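Local atomic coordinates of SAM-dependent methyltransferase (PDB entry 3D2L), a protein that probably transfers methyl groups from S-adenosylmethionine to an acceptor, as a member of the Rossmann-like methyltransferase family. Residues 18-23 with 102-107; 25-30 with 49-54; 141-146 with 198-203; 163-168 with 174-179. One frame throughout, in Å; residues are numbered along the deposited sequence.

Contact 1: residues 18-23 with 102-107; sequences VPYPEW and ILCDSL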
loop_
_atom_site.group_PDB
_atom_site.type_symbol
_atom_site.label_atom_id
_atom_site.label_comp_id
_atom_site.label_asym_id
_atom_site.label_seq_id
_atom_site.Cartn_x
_atom_site.Cartn_y
_atom_site.Cartn_z
ATOM N N VAL A 18 2.222 -12.979 2.767
ATOM C CA VAL A 18 1.132 -11.991 2.647
ATOM C C VAL A 18 0.242 -12.428 1.485
ATOM O O VAL A 18 0.728 -12.576 0.373
ATOM C CB VAL A 18 1.679 -10.580 2.407
ATOM C CG1 VAL A 18 0.561 -9.604 1.974
ATOM C CG2 VAL A 18 2.368 -10.085 3.657
ATOM N N PRO A 19 -1.056 -12.650 1.739
ATOM C CA PRO A 19 -1.971 -13.154 0.709
ATOM C C PRO A 19 -2.461 -12.071 -0.241
ATOM O O PRO A 19 -3.647 -11.733 -0.252
ATOM C CB PRO A 19 -3.123 -13.720 1.550
ATOM C CG PRO A 19 -3.190 -12.768 2.697
ATOM C CD PRO A 19 -1.762 -12.441 3.024
ATOM N N TYR A 20 -1.537 -11.541 -1.044
ATOM C CA TYR A 20 -1.831 -10.524 -2.044
ATOM C C TYR A 20 -2.993 -10.849 -2.961
ATOM O O TYR A 20 -3.755 -9.949 -3.324
ATOM C CB TYR A 20 -0.595 -10.233 -2.881
ATOM C CG TYR A 20 0.469 -9.537 -2.111
ATOM C CD1 TYR A 20 0.284 -8.235 -1.672
ATOM C CD2 TYR A 20 1.661 -10.164 -1.830
ATOM C CE1 TYR A 20 1.243 -7.594 -0.973
ATOM C CE2 TYR A 20 2.640 -9.518 -1.137
ATOM C CZ TYR A 20 2.439 -8.231 -0.726
ATOM O OH TYR A 20 3.421 -7.584 0.004
ATOM N N PRO A 21 -3.158 -12.132 -3.355
ATOM C CA PRO A 21 -4.311 -12.410 -4.189
ATOM C C PRO A 21 -5.678 -12.028 -3.593
ATOM O O PRO A 21 -6.650 -11.880 -4.332
ATOM C CB PRO A 21 -4.192 -13.913 -4.437
ATOM C CG PRO A 21 -2.747 -14.177 -4.337
ATOM C CD PRO A 21 -2.320 -13.327 -3.185
ATOM N N GLU A 22 -5.769 -11.897 -2.276
ATOM C CA GLU A 22 -6.996 -11.449 -1.628
ATOM C C GLU A 22 -7.255 -9.961 -1.932
ATOM O O GLU A 22 -8.407 -9.532 -2.071
ATOM C CB GLU A 22 -6.885 -11.638 -0.127
ATOM C CG GLU A 22 -6.828 -13.080 0.323
ATOM C CD GLU A 22 -8.180 -13.610 0.736
ATOM O OE1 GLU A 22 -8.828 -12.965 1.608
ATOM O OE2 GLU A 22 -8.566 -14.688 0.225
ATOM N N TRP A 23 -6.202 -9.161 -2.007
ATOM C CA TRP A 23 -6.393 -7.751 -2.397
ATOM C C TRP A 23 -6.811 -7.668 -3.853
ATOM O O TRP A 23 -7.678 -6.885 -4.209
ATOM C CB TRP A 23 -5.127 -6.920 -2.203
ATOM C CG TRP A 23 -4.852 -6.454 -0.818
ATOM C CD1 TRP A 23 -5.141 -5.221 -0.307
ATOM C CD2 TRP A 23 -4.192 -7.177 0.224
ATOM N NE1 TRP A 23 -4.743 -5.153 1.000
ATOM C CE2 TRP A 23 -4.120 -6.320 1.342
ATOM C CE3 TRP A 23 -3.650 -8.469 0.325
ATOM C CZ2 TRP A 23 -3.528 -6.707 2.550
ATOM C CZ3 TRP A 23 -3.055 -8.853 1.530
ATOM C CH2 TRP A 23 -2.994 -7.977 2.615
ATOM N N ILE A 102 -4.319 1.961 -3.948
ATOM C CA ILE A 102 -3.308 2.282 -2.939
ATOM C C ILE A 102 -3.475 1.218 -1.886
ATOM O O ILE A 102 -4.235 1.347 -0.931
ATOM C CB ILE A 102 -3.471 3.686 -2.331
ATOM C CG1 ILE A 102 -3.806 4.716 -3.397
ATOM C CG2 ILE A 102 -2.214 4.049 -1.595
ATOM C CD1 ILE A 102 -3.831 6.147 -2.836
ATOM N N LEU A 103 -2.720 0.154 -2.070
ATOM C CA LEU A 103 -2.932 -1.071 -1.339
ATOM C C LEU A 103 -1.978 -1.372 -0.218
ATOM O O LEU A 103 -0.889 -0.802 -0.126
ATOM C CB LEU A 103 -2.898 -2.238 -2.347
ATOM C CG LEU A 103 -3.805 -2.169 -3.564
ATOM C CD1 LEU A 103 -3.545 -3.422 -4.442
ATOM C CD2 LEU A 103 -5.261 -2.077 -3.168
ATOM N N CYS A 104 -2.444 -2.273 0.656
ATOM C CA CYS A 104 -1.669 -2.800 1.776
ATOM C C CYS A 104 -1.154 -1.717 2.716
ATOM O O CYS A 104 0.014 -1.675 3.045
ATOM C CB CYS A 104 -0.528 -3.641 1.252
ATOM S SG CYS A 104 -1.120 -4.914 0.045
ATOM N N ASP A 105 -2.066 -0.863 3.164
ATOM C CA ASP A 105 -1.762 0.221 4.105
ATOM C C ASP A 105 -0.659 1.191 3.673
ATOM O O ASP A 105 -0.093 1.940 4.494
ATOM C CB ASP A 105 -1.576 -0.271 5.568
ATOM C CG ASP A 105 -0.494 -1.346 5.729
ATOM O OD1 ASP A 105 -0.825 -2.524 5.545
ATOM O OD2 ASP A 105 0.659 -1.023 6.080
ATOM N N SER A 106 -0.393 1.240 2.366
ATOM C CA SER A 106 0.575 2.176 1.824
ATOM C C SER A 106 0.173 3.629 2.109
ATOM O O SER A 106 1.031 4.509 2.313
ATOM C CB SER A 106 0.678 1.984 0.327
ATOM O OG SER A 106 1.728 2.776 -0.153
ATOM N N LEU A 107 -1.135 3.890 2.115
ATOM C CA LEU A 107 -1.621 5.251 2.375
ATOM C C LEU A 107 -1.258 5.677 3.758
ATOM O O LEU A 107 -1.066 6.877 4.025
ATOM C CB LEU A 107 -3.152 5.349 2.154
ATOM C CG LEU A 107 -3.670 6.796 2.116
ATOM C CD1 LEU A 107 -3.398 7.532 0.825
ATOM C CD2 LEU A 107 -5.169 6.738 2.417
#
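The thiol of Cys-104 touches two aromatic side chains, Trp-23 and Tyr-20. Its SG sits over the indole face, 3.7 Å from the centroid of the five-membered ring of Trp-23 and 15° off that ring's normal, with Trp-23 CE2 the nearest atom at 3.6 Å. The same sulfur meets Tyr-20 at its edge, near the ring plane, 3.7 Å from Tyr-20 CE1. A small, polarisable side chain suits this place, because it can lie on one pi face while abutting the C-H rim of another ring. With SG beside the backbone N and anti to the carbonyl carbon (chi1 -52°), the thiol is brought into contact with both rings. Cys-104 is the second residue of a type I' turn running from Leu-103 to Ser-106. In class I methyltransferases the loop after the fourth core strand, here 97-102, generally borders the cofactor pocket. Asp-136 ties the contact together through its carboxylate, which accepts bonds from Trp-23 NE1 and Cys-104 N. Packing is looser at Leu-103, whose CD2 approaches Trp-23 CD1 obliquely at 4.3 Å. The outer side belongs to Pro-19 and Glu-22, exposed at the start of helix 20-30, while Val-18 CG1 lies over one face of the Tyr-20 ring. On the other segment the carboxylate of Asp-105 turns to Arg-235.

Contact 2: residues 25-30 with 49-54; sequences AWVLEQ and LLLADH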
loop_
_atom_site.group_PDB
_atom_site.type_symbol
_atom_site.label_atom_id
_atom_site.label_comp_id
_atom_site.label_asym_id
_atom_site.label_seq_id
_atom_site.Cartn_x
_atom_site.Cartn_y
_atom_site.Cartn_z
ATOM N N ALA A 25 -8.368 -9.987 -5.603
ATOM C CA ALA A 25 -9.741 -10.464 -5.761
ATOM C C ALA A 25 -10.729 -9.341 -5.444
ATOM O O ALA A 25 -11.762 -9.211 -6.092
ATOM C CB ALA A 25 -10.005 -11.734 -4.902
ATOM N N TRP A 26 -10.366 -8.486 -4.489
ATOM C CA TRP A 26 -11.188 -7.328 -4.101
ATOM C C TRP A 26 -11.222 -6.259 -5.199
ATOM O O TRP A 26 -12.279 -5.740 -5.537
ATOM C CB TRP A 26 -10.666 -6.751 -2.773
ATOM C CG TRP A 26 -11.263 -5.428 -2.388
ATOM C CD1 TRP A 26 -12.556 -5.177 -2.121
ATOM C CD2 TRP A 26 -10.567 -4.199 -2.196
ATOM N NE1 TRP A 26 -12.729 -3.862 -1.817
ATOM C CE2 TRP A 26 -11.528 -3.230 -1.849
ATOM C CE3 TRP A 26 -9.233 -3.814 -2.300
ATOM C CZ2 TRP A 26 -11.199 -1.904 -1.558
ATOM C CZ3 TRP A 26 -8.899 -2.472 -2.020
ATOM C CH2 TRP A 26 -9.891 -1.542 -1.645
ATOM N N VAL A 27 -10.069 -5.956 -5.778
ATOM C CA VAL A 27 -9.994 -4.987 -6.863
ATOM C C VAL A 27 -10.895 -5.504 -8.006
ATOM O O VAL A 27 -11.654 -4.738 -8.584
ATOM C CB VAL A 27 -8.525 -4.708 -7.328
ATOM C CG1 VAL A 27 -8.489 -3.767 -8.583
ATOM C CG2 VAL A 27 -7.645 -4.112 -6.163
ATOM N N LEU A 28 -10.818 -6.803 -8.305
ATOM C CA LEU A 28 -11.636 -7.425 -9.368
ATOM C C LEU A 28 -13.153 -7.237 -9.154
ATOM O O LEU A 28 -13.923 -7.211 -10.123
ATOM C CB LEU A 28 -11.248 -8.887 -9.513
ATOM C CG LEU A 28 -9.907 -9.089 -10.214
ATOM C CD1 LEU A 28 -9.424 -10.483 -10.057
ATOM C CD2 LEU A 28 -10.018 -8.717 -11.699
ATOM N N GLU A 29 -13.582 -7.093 -7.896
ATOM C CA GLU A 29 -14.988 -6.833 -7.582
ATOM C C GLU A 29 -15.411 -5.411 -7.861
ATOM O O GLU A 29 -16.607 -5.150 -7.988
ATOM C CB GLU A 29 -15.272 -7.096 -6.103
ATOM C CG GLU A 29 -14.967 -8.501 -5.662
ATOM C CD GLU A 29 -15.205 -8.709 -4.155
ATOM O OE1 GLU A 29 -15.172 -7.713 -3.375
ATOM O OE2 GLU A 29 -15.407 -9.887 -3.774
ATOM N N GLN A 30 -14.449 -4.486 -7.924
ATOM C CA GLN A 30 -14.730 -3.073 -8.119
ATOM C C GLN A 30 -14.357 -2.489 -9.454
ATOM O O GLN A 30 -14.955 -1.490 -9.835
ATOM C CB GLN A 30 -13.982 -2.209 -7.070
ATOM C CG GLN A 30 -14.040 -2.722 -5.683
ATOM C CD GLN A 30 -15.436 -2.929 -5.185
ATOM O OE1 GLN A 30 -16.374 -2.244 -5.603
ATOM N NE2 GLN A 30 -15.590 -3.886 -4.271
ATOM N N LEU A 49 2.156 -6.778 -10.071
ATOM C CA LEU A 49 2.316 -7.860 -11.059
ATOM C C LEU A 49 1.110 -8.791 -11.154
ATOM O O LEU A 49 0.813 -9.287 -12.273
ATOM C CB LEU A 49 3.616 -8.649 -10.796
ATOM C CG LEU A 49 4.920 -7.832 -10.884
ATOM C CD1 LEU A 49 6.113 -8.786 -10.847
ATOM C CD2 LEU A 49 4.960 -6.971 -12.150
ATOM N N LEU A 50 0.437 -9.072 -10.019
ATOM C CA LEU A 50 -0.802 -9.860 -10.013
ATOM C C LEU A 50 -1.923 -9.094 -10.695
ATOM O O LEU A 50 -2.693 -9.667 -11.445
ATOM C CB LEU A 50 -1.209 -10.297 -8.591
ATOM C CG LEU A 50 -0.188 -11.252 -7.982
ATOM C CD1 LEU A 50 -0.551 -11.519 -6.562
ATOM C CD2 LEU A 50 -0.073 -12.571 -8.811
ATOM N N LEU A 51 -2.005 -7.794 -10.423
ATOM C CA LEU A 51 -2.954 -6.916 -11.098
ATOM C C LEU A 51 -2.717 -6.888 -12.592
ATOM O O LEU A 51 -3.675 -6.893 -13.380
ATOM C CB LEU A 51 -2.808 -5.498 -10.522
ATOM C CG LEU A 51 -3.366 -5.325 -9.097
ATOM C CD1 LEU A 51 -3.008 -3.959 -8.499
ATOM C CD2 LEU A 51 -4.877 -5.524 -9.130
ATOM N N ALA A 52 -1.449 -6.896 -13.002
ATOM C CA ALA A 52 -1.093 -6.856 -14.454
ATOM C C ALA A 52 -1.664 -8.059 -15.231
ATOM O O ALA A 52 -1.788 -8.022 -16.466
ATOM C CB ALA A 52 0.402 -6.793 -14.632
ATOM N N ASP A 53 -2.023 -9.112 -14.508
ATOM C CA ASP A 53 -2.658 -10.256 -15.138
ATOM C C ASP A 53 -4.128 -9.994 -15.473
ATOM O O ASP A 53 -4.737 -10.781 -16.158
ATOM C CB ASP A 53 -2.491 -11.501 -14.279
ATOM C CG ASP A 53 -1.046 -11.923 -14.170
ATOM O OD1 ASP A 53 -0.230 -11.530 -15.031
ATOM O OD2 ASP A 53 -0.719 -12.667 -13.236
ATOM N N HIS A 54 -4.692 -8.871 -15.030
ATOM C CA HIS A 54 -6.098 -8.578 -15.287
ATOM C C HIS A 54 -6.372 -7.210 -15.848
ATOM O O HIS A 54 -7.453 -6.980 -16.391
ATOM C CB HIS A 54 -6.888 -8.718 -13.975
ATOM C CG HIS A 54 -6.688 -10.043 -13.310
ATOM N ND1 HIS A 54 -7.381 -11.176 -13.687
ATOM C CD2 HIS A 54 -5.847 -10.426 -12.324
ATOM C CE1 HIS A 54 -6.981 -12.195 -12.950
ATOM N NE2 HIS A 54 -6.041 -11.774 -12.125
#
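The imidazole of His-54 carries Leu-28 on one face: CD1 stands 4.0 Å from the centroid of the His-54 ring and only 3° off the ring normal, a nearly vertical CH-pi contact. The other methyl, Leu-28 CD2, reaches the root of the imidazole, 3.9 Å from His-54 CB, so the forked end of the leucine spans the ring and its stem. The two side chains cross at about a right angle. A branched aliphatic group suits this place, since it can set one methyl over the ring and the other against its stem while staying at a partly exposed margin. The main chain of His-54 is tied back to Leu-51 O by its N-H, with His-54 N at 2.8 Å. Deeper in, Val-27 and Leu-51 also cross at roughly a right angle. Leu-51 CD2 lies 4.1 Å from Val-27 CG1 and just as close to Val-27 CB, a purely apolar contact between buried side chains. No hydrogen bond links the segments. Helix 46-51 thus leans on helix 20-30, where Val-24 also touches Leu-50 and Leu-51, while Val-27 and Trp-26 of the latter helix rest on Leu-134 of strand 131-138 in the central mixed sheet.

Contact 3: residues 141-146 with 198-203; sequences YKMETL and QRTYPP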
loop_
_atom_site.group_PDB
_atom_site.type_symbol
_atom_site.label_atom_id
_atom_site.label_comp_id
_atom_site.label_asym_id
_atom_site.label_seq_id
_atom_site.Cartn_x
_atom_site.Cartn_y
_atom_site.Cartn_z
ATOM N N TYR A 141 -8.380 0.445 15.914
ATOM C CA TYR A 141 -8.247 -0.730 16.783
ATOM C C TYR A 141 -6.917 -1.462 16.602
ATOM O O TYR A 141 -6.297 -1.875 17.584
ATOM C CB TYR A 141 -9.420 -1.692 16.533
ATOM C CG TYR A 141 -9.405 -2.950 17.371
ATOM C CD1 TYR A 141 -9.854 -2.935 18.691
ATOM C CD2 TYR A 141 -8.970 -4.152 16.845
ATOM C CE1 TYR A 141 -9.845 -4.079 19.455
ATOM C CE2 TYR A 141 -8.950 -5.300 17.608
ATOM C CZ TYR A 141 -9.389 -5.257 18.904
ATOM O OH TYR A 141 -9.386 -6.398 19.655
ATOM N N LYS A 142 -6.477 -1.630 15.351
ATOM C CA LYS A 142 -5.187 -2.276 15.054
ATOM C C LYS A 142 -4.048 -1.505 15.678
ATOM O O LYS A 142 -3.143 -2.079 16.283
ATOM C CB LYS A 142 -4.953 -2.382 13.554
ATOM C CG LYS A 142 -3.657 -3.090 13.199
ATOM C CD LYS A 142 -3.675 -3.530 11.787
ATOM C CE LYS A 142 -2.460 -4.338 11.391
ATOM N NZ LYS A 142 -2.655 -4.869 9.976
HETATM N N MSE A 143 -4.098 -0.190 15.529
HETATM C CA MSE A 143 -3.077 0.679 16.111
HETATM C C MSE A 143 -3.012 0.481 17.619
HETATM O O MSE A 143 -1.927 0.429 18.197
HETATM C CB MSE A 143 -3.378 2.153 15.825
HETATM C CG MSE A 143 -3.586 2.512 14.355
HETATM SE SE MSE A 143 -2.115 2.002 13.178
HETATM C CE MSE A 143 -0.698 2.803 14.227
ATOM N N GLU A 144 -4.181 0.361 18.245
ATOM C CA GLU A 144 -4.245 0.237 19.693
ATOM C C GLU A 144 -3.966 -1.180 20.217
ATOM O O GLU A 144 -3.804 -1.363 21.424
ATOM C CB GLU A 144 -5.591 0.761 20.201
ATOM C CG GLU A 144 -5.972 2.196 19.735
ATOM C CD GLU A 144 -5.081 3.318 20.283
ATOM O OE1 GLU A 144 -3.843 3.243 20.164
ATOM O OE2 GLU A 144 -5.642 4.311 20.791
ATOM N N THR A 145 -3.874 -2.173 19.324
ATOM C CA THR A 145 -3.594 -3.564 19.722
ATOM C C THR A 145 -2.273 -4.130 19.158
ATOM O O THR A 145 -1.277 -4.203 19.878
ATOM C CB THR A 145 -4.785 -4.524 19.377
ATOM O OG1 THR A 145 -5.006 -4.538 17.964
ATOM C CG2 THR A 145 -6.089 -4.115 20.113
ATOM N N LEU A 146 -2.263 -4.484 17.867
ATOM C CA LEU A 146 -1.117 -5.131 17.204
ATOM C C LEU A 146 0.132 -4.257 17.075
ATOM O O LEU A 146 1.244 -4.784 16.944
ATOM C CB LEU A 146 -1.521 -5.656 15.805
ATOM C CG LEU A 146 -2.620 -6.732 15.804
ATOM C CD1 LEU A 146 -3.066 -7.055 14.389
ATOM C CD2 LEU A 146 -2.146 -7.993 16.529
ATOM N N GLN A 198 3.800 5.202 10.484
ATOM C CA GLN A 198 2.456 5.085 9.938
ATOM C C GLN A 198 1.449 5.769 10.829
ATOM O O GLN A 198 1.651 5.877 12.033
ATOM C CB GLN A 198 2.070 3.647 9.708
ATOM C CG GLN A 198 2.662 3.055 8.464
ATOM C CD GLN A 198 2.107 1.679 8.201
ATOM O OE1 GLN A 198 1.992 0.853 9.142
ATOM N NE2 GLN A 198 1.737 1.405 6.932
ATOM N N ARG A 199 0.388 6.271 10.204
ATOM C CA ARG A 199 -0.636 6.959 10.910
ATOM C C ARG A 199 -1.981 6.690 10.239
ATOM O O ARG A 199 -2.111 6.595 8.999
ATOM C CB ARG A 199 -0.327 8.479 10.957
ATOM C CG ARG A 199 -1.355 9.309 11.676
ATOM C CD ARG A 199 -0.937 10.753 11.651
ATOM N NE ARG A 199 -1.897 11.578 12.366
ATOM C CZ ARG A 199 -1.802 12.885 12.455
ATOM N NH1 ARG A 199 -0.772 13.522 11.908
ATOM N NH2 ARG A 199 -2.726 13.551 13.130
ATOM N N THR A 200 -2.988 6.525 11.078
ATOM C CA THR A 200 -4.313 6.314 10.593
ATOM C C THR A 200 -5.290 7.262 11.288
ATOM O O THR A 200 -4.901 8.081 12.162
ATOM C CB THR A 200 -4.710 4.803 10.639
ATOM O OG1 THR A 200 -5.712 4.555 9.652
ATOM C CG2 THR A 200 -5.192 4.368 12.061
ATOM N N TYR A 201 -6.530 7.194 10.824
ATOM C CA TYR A 201 -7.637 8.016 11.257
ATOM C C TYR A 201 -8.912 7.167 11.304
ATOM O O TYR A 201 -8.986 6.080 10.657
ATOM C CB TYR A 201 -7.850 9.176 10.260
ATOM C CG TYR A 201 -6.621 10.040 10.083
ATOM C CD1 TYR A 201 -5.674 9.753 9.084
ATOM C CD2 TYR A 201 -6.389 11.130 10.918
ATOM C CE1 TYR A 201 -4.534 10.519 8.948
ATOM C CE2 TYR A 201 -5.274 11.928 10.750
ATOM C CZ TYR A 201 -4.344 11.609 9.771
ATOM O OH TYR A 201 -3.210 12.390 9.617
ATOM N N PRO A 202 -9.907 7.611 12.102
ATOM C CA PRO A 202 -11.200 6.937 12.040
ATOM C C PRO A 202 -11.723 6.967 10.588
ATOM O O PRO A 202 -11.471 7.918 9.867
ATOM C CB PRO A 202 -12.077 7.780 12.965
ATOM C CG PRO A 202 -11.121 8.382 13.945
ATOM C CD PRO A 202 -9.882 8.664 13.136
ATOM N N PRO A 203 -12.412 5.914 10.140
ATOM C CA PRO A 203 -12.910 5.910 8.758
ATOM C C PRO A 203 -13.699 7.155 8.341
ATOM O O PRO A 203 -13.590 7.600 7.220
ATOM C CB PRO A 203 -13.800 4.667 8.708
ATOM C CG PRO A 203 -13.260 3.790 9.768
ATOM C CD PRO A 203 -12.710 4.655 10.851
#
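Met-143, a selenomethionine in this crystal, curls its chain against the methyl of Thr-200. The chain is bent at both chi2 and chi3, which keeps it short and brings CG and SE to the threonine; SE lies 4.0 Å from Thr-200 CG2, and CG comes closer still. Met-143 CE ends 4.4 Å from Gln-198 O, a loose approach. This account holds for one of two modelled conformers, so all the close approaches of Met-143 are tentative. Thr-200 places OG1 anti to its own backbone N (chi1 -154°). The hydroxyl bonds to His-138 O, while CG2 is left to face the methionine: one beta-branched residue serves a polar and an apolar neighbour at once. Behind the contact, near the C-terminal part of the short helix, Thr-145 OG1 donates to Tyr-141 O at 3.0 Å, tilted 34° from the carbonyl plane. Gln-198 sends its amide toward other polar groups, NE2 to Asp-105 and OE1 to His-138. The short helix and the end of strand 189-199 therefore meet without a hydrogen bond, essentially by van der Waals packing, and the buried hydroxyl and amide close by find their partners in neighbouring parts of the fold.

Contact 4: residues 163-168 with 174-179; sequences WFADPG and VVHELT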
loop_
_atom_site.group_PDB
_atom_site.type_symbol
_atom_site.label_atom_id
_atom_site.label_comp_id
_atom_site.label_asym_id
_atom_site.label_seq_id
_atom_site.Cartn_x
_atom_site.Cartn_y
_atom_site.Cartn_z
ATOM N N TRP A 163 11.299 -6.634 14.435
ATOM C CA TRP A 163 10.403 -5.509 14.235
ATOM C C TRP A 163 9.667 -5.157 15.512
ATOM O O TRP A 163 8.955 -5.979 16.072
ATOM C CB TRP A 163 9.451 -5.894 13.128
ATOM C CG TRP A 163 8.239 -5.034 12.917
ATOM C CD1 TRP A 163 7.999 -3.790 13.398
ATOM C CD2 TRP A 163 7.175 -5.315 12.000
ATOM N NE1 TRP A 163 6.797 -3.318 12.927
ATOM C CE2 TRP A 163 6.279 -4.218 12.047
ATOM C CE3 TRP A 163 6.876 -6.398 11.171
ATOM C CZ2 TRP A 163 5.094 -4.174 11.310
ATOM C CZ3 TRP A 163 5.708 -6.353 10.419
ATOM C CH2 TRP A 163 4.826 -5.238 10.498
ATOM N N PHE A 164 9.901 -3.938 15.995
ATOM C CA PHE A 164 9.210 -3.406 17.151
ATOM C C PHE A 164 8.173 -2.410 16.642
ATOM O O PHE A 164 8.496 -1.518 15.858
ATOM C CB PHE A 164 10.129 -2.656 18.104
ATOM C CG PHE A 164 11.271 -3.494 18.631
ATOM C CD1 PHE A 164 11.029 -4.705 19.263
ATOM C CD2 PHE A 164 12.579 -3.042 18.545
ATOM C CE1 PHE A 164 12.084 -5.481 19.752
ATOM C CE2 PHE A 164 13.623 -3.808 19.039
ATOM C CZ PHE A 164 13.372 -5.020 19.638
ATOM N N ALA A 165 6.948 -2.542 17.124
ATOM C CA ALA A 165 5.852 -1.683 16.709
ATOM C C ALA A 165 5.355 -1.026 17.970
ATOM O O ALA A 165 4.896 -1.705 18.891
ATOM C CB ALA A 165 4.779 -2.511 16.052
ATOM N N ASP A 166 5.520 0.296 18.046
ATOM C CA ASP A 166 5.131 1.084 19.217
ATOM C C ASP A 166 4.336 2.337 18.851
ATOM O O ASP A 166 4.558 2.894 17.800
ATOM C CB ASP A 166 6.380 1.541 19.961
ATOM C CG ASP A 166 7.105 0.411 20.628
ATOM O OD1 ASP A 166 6.726 0.079 21.765
ATOM O OD2 ASP A 166 8.073 -0.107 20.036
ATOM N N PRO A 167 3.455 2.828 19.752
ATOM C CA PRO A 167 2.718 4.047 19.396
ATOM C C PRO A 167 3.647 5.238 19.126
ATOM O O PRO A 167 4.686 5.381 19.752
ATOM C CB PRO A 167 1.846 4.330 20.635
ATOM C CG PRO A 167 1.814 3.075 21.392
ATOM C CD PRO A 167 3.099 2.343 21.095
ATOM N N GLY A 168 3.274 6.083 18.186
ATOM C CA GLY A 168 4.051 7.272 17.862
ATOM C C GLY A 168 3.540 8.398 18.731
ATOM O O GLY A 168 2.770 8.149 19.665
ATOM N N VAL A 174 2.080 4.906 14.642
ATOM C CA VAL A 174 2.972 3.814 15.024
ATOM C C VAL A 174 4.336 4.125 14.444
ATOM O O VAL A 174 4.433 4.732 13.368
ATOM C CB VAL A 174 2.473 2.421 14.498
ATOM C CG1 VAL A 174 2.301 2.462 13.019
ATOM C CG2 VAL A 174 3.444 1.289 14.790
ATOM N N VAL A 175 5.376 3.769 15.208
ATOM C CA VAL A 175 6.771 3.838 14.790
ATOM C C VAL A 175 7.205 2.380 14.674
ATOM O O VAL A 175 7.130 1.630 15.641
ATOM C CB VAL A 175 7.679 4.563 15.839
ATOM C CG1 VAL A 175 9.121 4.583 15.376
ATOM C CG2 VAL A 175 7.197 5.972 16.093
ATOM N N HIS A 176 7.576 1.955 13.468
ATOM C CA HIS A 176 8.071 0.594 13.241
ATOM C C HIS A 176 9.580 0.638 13.199
ATOM O O HIS A 176 10.147 1.211 12.260
ATOM C CB HIS A 176 7.606 0.054 11.879
ATOM C CG HIS A 176 6.125 0.039 11.719
ATOM N ND1 HIS A 176 5.296 -0.701 12.532
ATOM C CD2 HIS A 176 5.322 0.664 10.822
ATOM C CE1 HIS A 176 4.042 -0.520 12.148
ATOM N NE2 HIS A 176 4.035 0.281 11.094
ATOM N N GLU A 177 10.235 0.055 14.206
ATOM C CA GLU A 177 11.701 -0.005 14.241
ATOM C C GLU A 177 12.098 -1.358 13.733
ATOM O O GLU A 177 11.865 -2.362 14.385
ATOM C CB GLU A 177 12.238 0.232 15.642
ATOM C CG GLU A 177 11.942 1.628 16.149
ATOM C CD GLU A 177 12.840 2.700 15.575
ATOM O OE1 GLU A 177 13.487 2.467 14.523
ATOM O OE2 GLU A 177 12.916 3.785 16.208
ATOM N N LEU A 178 12.680 -1.366 12.537
ATOM C CA LEU A 178 13.104 -2.584 11.885
ATOM C C LEU A 178 14.611 -2.756 11.909
ATOM O O LEU A 178 15.359 -1.786 11.750
ATOM C CB LEU A 178 12.664 -2.590 10.427
ATOM C CG LEU A 178 11.296 -3.131 10.035
ATOM C CD1 LEU A 178 11.262 -4.669 10.215
ATOM C CD2 LEU A 178 10.241 -2.450 10.833
ATOM N N THR A 179 15.040 -4.002 12.110
ATOM C CA THR A 179 16.448 -4.378 12.004
ATOM C C THR A 179 16.466 -5.620 11.122
ATOM O O THR A 179 15.784 -6.572 11.428
ATOM C CB THR A 179 17.100 -4.670 13.348
ATOM O OG1 THR A 179 17.247 -3.441 14.072
ATOM C CG2 THR A 179 18.541 -5.277 13.173
HETATM O O HOH W 1 8.927 0.955 17.748
#
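Strands 163-167 and 174-179 pair as an antiparallel hairpin through four backbone hydrogen bonds. Phe-164 and Glu-177 form one hydrogen-bonded pair, with Phe-164 N to Glu-177 O at 3.0 Å and the return bond from Glu-177 N. Asp-166 and Val-175 form the next, in which Val-175 N donates to Asp-166 O at 2.9 Å and 171°. Weaker CA-H...O contacts supplement them, such as His-176 CA to Phe-164 O at 3.4 Å. Aromatic and apolar contacts gather on the face bearing Trp-163, Ala-165, His-176 and Leu-178. With CG anti to the backbone N (chi1 167°), the indole lies alongside its neighbours: Leu-178 CD2 sits over its five-membered ring, 3.9 Å from the centroid. His-176 ND1 lies at the indole edge, near its plane, 3.0 Å from Trp-163 NE1, while His-176 NE2 is hydrogen-bonded to Gln-198 OE1. On the face of Asp-166 and Val-175, a water bonds to Asp-166 OD2 and Val-175 O. Gly-168, having no side chain, lets its CA lie against Val-175 CG2 at 3.8 Å. Pairing thus rests on the main chain; one face is largely buried, the other, which also carries Phe-164 and Glu-177, more exposed and wetter.

Contacts 1 and 2 share helix 20-30 and lie with centres 11 Å apart; Leu-103 CD2 of the first packs on Trp-26 CZ3 of the second at 3.8 Å. Contacts 3 and 4 belong to the region of the four-stranded antiparallel sheet, centres 13 Å apart, and are joined by Gln-198 O and Val-174 N at 2.8 Å. Asp-105 OD2 and Gln-198 NE2, 2.8 Å apart, bridge contacts 1 and 3, connecting the Rossmann-like core to the added sheet. Contacts 2 and 4 stand about 30 Å apart between centres. No cofactor is bound, but by family resemblance contact 1 probably lies beside the S-adenosylmethionine pocket.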